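Local coordinates for two-domain protein containing predicted PHP-like metal-dependent phosphoesterase (Bacteroides vulgatus ATCC 8482, PDB 3E38), which is a predicted PHP-like metal-dependent phosphoesterase that binds zinc ions and carries an Ig-like second domain, possibly with 5'-3' exonuclease activity on DNA or RNA, at residues G269-I274 / R306-I311. Numbering follows the deposited sequence.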
ATOM      1  N   GLY B 269      37.951   2.528  17.424  1.00 42.75           N
ATOM      2  CA  GLY B 269      36.621   1.980  17.746  1.00 41.76           C
ATOM      3  C   GLY B 269      36.286   0.646  17.114  1.00 39.66           C
ATOM      4  O   GLY B 269      37.138  -0.033  16.550  1.00 41.40           O
ATOM      5  N   VAL B 270      35.013   0.288  17.208  1.00 37.76           N
ATOM      6  CA  VAL B 270      34.519  -1.006  16.716  1.00 34.61           C
ATOM      7  C   VAL B 270      33.379  -0.811  15.747  1.00 33.88           C
ATOM      8  O   VAL B 270      32.538   0.073  15.913  1.00 33.83           O
ATOM      9  CB  VAL B 270      34.055  -1.929  17.900  1.00 34.61           C
ATOM     10  CG1 VAL B 270      33.413  -3.245  17.416  1.00 31.56           C
ATOM     11  CG2 VAL B 270      35.212  -2.226  18.830  1.00 30.94           C
ATOM     12  N   THR B 271      33.373  -1.638  14.718  1.00 32.77           N
ATOM     13  CA  THR B 271      32.295  -1.605  13.726  1.00 33.35           C
ATOM     14  C   THR B 271      31.468  -2.864  13.853  1.00 34.37           C
ATOM     15  O   THR B 271      31.998  -3.969  13.787  1.00 36.57           O
ATOM     16  CB  THR B 271      32.833  -1.455  12.313  1.00 31.43           C
ATOM     17  OG1 THR B 271      33.396  -0.151  12.193  1.00 36.83           O
ATOM     18  CG2 THR B 271      31.719  -1.608  11.286  1.00 35.65           C
ATOM     19  N   LEU B 272      30.177  -2.668  14.094  1.00 33.66           N
ATOM     20  CA  LEU B 272      29.214  -3.764  14.211  1.00 34.58           C
ATOM     21  C   LEU B 272      28.261  -3.816  13.036  1.00 35.59           C
ATOM     22  O   LEU B 272      28.102  -2.869  12.278  1.00 35.41           O
ATOM     23  CB  LEU B 272      28.368  -3.615  15.492  1.00 34.50           C
ATOM     24  CG  LEU B 272      29.059  -3.570  16.863  1.00 33.98           C
ATOM     25  CD1 LEU B 272      28.046  -3.249  17.965  1.00 27.64           C
ATOM     26  CD2 LEU B 272      29.769  -4.881  17.131  1.00 26.25           C
ATOM     27  N   SER B 273      27.653  -4.970  12.857  1.00 38.78           N
ATOM     28  CA  SER B 273      26.547  -5.073  11.905  1.00 40.73           C
ATOM     29  C   SER B 273      25.412  -5.687  12.682  1.00 38.95           C
ATOM     30  O   SER B 273      25.499  -6.849  13.082  1.00 40.23           O
ATOM     31  CB  SER B 273      26.858  -5.922  10.662  1.00 42.38           C
ATOM     32  OG  SER B 273      26.813  -7.317  10.964  1.00 51.12           O
ATOM     33  N   ILE B 274      24.366  -4.898  12.908  1.00 36.11           N
ATOM     34  CA  ILE B 274      23.175  -5.363  13.625  1.00 35.11           C
ATOM     35  C   ILE B 274      21.990  -5.545  12.684  1.00 34.46           C
ATOM     36  O   ILE B 274      21.602  -4.661  11.957  1.00 36.86           O
ATOM     37  CB  ILE B 274      22.808  -4.384  14.712  1.00 35.21           C
ATOM     38  CG1 ILE B 274      24.052  -4.093  15.544  1.00 34.56           C
ATOM     39  CG2 ILE B 274      21.680  -4.933  15.561  1.00 34.97           C
ATOM     40  CD1 ILE B 274      23.818  -3.115  16.635  1.00 29.25           C
ATOM     41  N   ARG B 306      19.534  -4.845   7.909  1.00 33.15           N
ATOM     42  CA  ARG B 306      20.886  -4.893   8.491  1.00 32.16           C
ATOM     43  C   ARG B 306      21.501  -3.523   8.556  1.00 30.83           C
ATOM     44  O   ARG B 306      21.494  -2.783   7.600  1.00 30.23           O
ATOM     45  CB  ARG B 306      21.805  -5.781   7.659  1.00 34.58           C
ATOM     46  CG  ARG B 306      23.234  -5.927   8.227  1.00 37.42           C
ATOM     47  CD  ARG B 306      24.138  -6.698   7.292  1.00 38.12           C
ATOM     48  NE  ARG B 306      24.404  -5.937   6.068  1.00 58.50           N
ATOM     49  CZ  ARG B 306      23.799  -6.129   4.894  1.00 65.16           C
ATOM     50  NH1 ARG B 306      22.896  -7.097   4.777  1.00 65.65           N
ATOM     51  NH2 ARG B 306      24.102  -5.358   3.835  1.00 60.74           N
ATOM     52  N   TYR B 307      22.015  -3.184   9.723  1.00 34.68           N
ATOM     53  CA  TYR B 307      22.676  -1.894   9.920  1.00 34.81           C
ATOM     54  C   TYR B 307      24.134  -2.034  10.291  1.00 37.88           C
ATOM     55  O   TYR B 307      24.523  -2.974  10.991  1.00 38.88           O
ATOM     56  CB  TYR B 307      21.997  -1.135  11.044  1.00 36.41           C
ATOM     57  CG  TYR B 307      20.564  -0.829  10.770  1.00 34.48           C
ATOM     58  CD1 TYR B 307      19.573  -1.769  11.035  1.00 32.95           C
ATOM     59  CD2 TYR B 307      20.197   0.392  10.241  1.00 29.89           C
ATOM     60  CE1 TYR B 307      18.252  -1.497  10.770  1.00 34.45           C
ATOM     61  CE2 TYR B 307      18.866   0.679   9.963  1.00 38.79           C
ATOM     62  CZ  TYR B 307      17.901  -0.270  10.230  1.00 31.54           C
ATOM     63  OH  TYR B 307      16.585   0.010   9.976  1.00 35.74           O
ATOM     64  N   THR B 308      24.928  -1.081   9.803  1.00 39.17           N
ATOM     65  CA  THR B 308      26.342  -0.961  10.173  1.00 38.86           C
ATOM     66  C   THR B 308      26.444   0.098  11.248  1.00 39.27           C
ATOM     67  O   THR B 308      26.084   1.250  11.071  1.00 42.30           O
ATOM     68  CB  THR B 308      27.205  -0.565   9.009  1.00 39.08           C
ATOM     69  OG1 THR B 308      26.877  -1.385   7.889  1.00 40.85           O
ATOM     70  CG2 THR B 308      28.692  -0.719   9.362  1.00 42.01           C
ATOM     71  N   VAL B 309      26.938  -0.311  12.386  1.00 39.20           N
ATOM     72  CA  VAL B 309      27.010   0.563  13.537  1.00 38.59           C
ATOM     73  C   VAL B 309      28.443   0.687  14.029  1.00 39.16           C
ATOM     74  O   VAL B 309      29.091  -0.294  14.397  1.00 41.35           O
ATOM     75  CB  VAL B 309      26.086   0.009  14.639  1.00 37.86           C
ATOM     76  CG1 VAL B 309      26.116   0.865  15.886  1.00 35.38           C
ATOM     77  CG2 VAL B 309      24.680  -0.099  14.091  1.00 33.69           C
ATOM     78  N   ARG B 310      28.933   1.913  13.997  1.00 37.93           N
ATOM     79  CA  ARG B 310      30.278   2.201  14.456  1.00 37.77           C
ATOM     80  C   ARG B 310      30.224   2.758  15.856  1.00 35.84           C
ATOM     81  O   ARG B 310      29.432   3.642  16.173  1.00 36.88           O
ATOM     82  CB  ARG B 310      30.969   3.191  13.513  1.00 37.44           C
ATOM     83  CG  ARG B 310      32.387   3.647  13.958  1.00 39.68           C
ATOM     84  CD  ARG B 310      33.503   2.616  13.705  1.00 41.34           C
ATOM     85  NE  ARG B 310      34.813   3.117  14.139  1.00 38.76           N
ATOM     86  CZ  ARG B 310      35.947   2.421  14.069  1.00 46.64           C
ATOM     87  NH1 ARG B 310      35.956   1.188  13.573  1.00 51.41           N
ATOM     88  NH2 ARG B 310      37.080   2.955  14.503  1.00 51.44           N
ATOM     89  N   ILE B 311      31.061   2.191  16.697  1.00 35.21           N
ATOM     90  CA  ILE B 311      31.219   2.658  18.069  1.00 34.85           C
ATOM     91  C   ILE B 311      32.646   3.174  18.217  1.00 35.34           C
ATOM     92  O   ILE B 311      33.612   2.425  18.082  1.00 37.48           O
ATOM     93  CB  ILE B 311      30.970   1.558  19.131  1.00 34.45           C
ATOM     94  CG1 ILE B 311      29.532   1.030  19.071  1.00 34.81           C
ATOM     95  CG2 ILE B 311      31.263   2.126  20.535  1.00 26.30           C
ATOM     96  CD1 ILE B 311      29.173   0.304  17.818  1.00 37.06           C
TER
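R310 of strand segment 306-311 reaches across to T271 and G269 of the antiparallel segment 269-274; the segment axes run at 160°. CG leaves CB anti to the backbone N (chi1 176°), and a bend at chi2 (77°) turns the chain over the neighbouring strand. There R310 CG passes near V270 O, R310 CD lies 3.2 Å from T271 OG1 and also near V270 O, and R310 CZ comes to 3.5 Å from G269 C, with NE more distant from both residues. R310 NH1 donates to T271 OG1 at 3.2 Å, a nearly straight bond with the hydroxyl oxygen in the guanidinium plane, at its edge. One face of that group covers the backbone of G269 and V270, V270 N lying over its centre, while R310 NH2 hydrogen-bonds to N266 OD1, which also takes a weak bond from G269 N. Replacing T271 by an alanine would probably leave NH1 without this acceptor and the guanidinium freer to turn, and would remove the T271 CG2 contact with T308 CG2 (3.7 Å).

Beneath these side chains the register is fixed by hydrogen-bonded pairs V270-I311, L272-V309 and I274-Y307, with two N-H···O bonds each. On the other face L272 CD1 meets I311 CD1 at 3.7 Å, and I274 CD1 meets V309 CG2 at 4.0 Å. That apolar face lies toward the second sheet, as in the beta sandwich of Ig-like domains: L272 and I274 touch I341 of strand 335-342, V309 packs on M299 of strand 298-301. Within their own sheet 269-276 is flanked by 258-265 and 306-313 by 293-294.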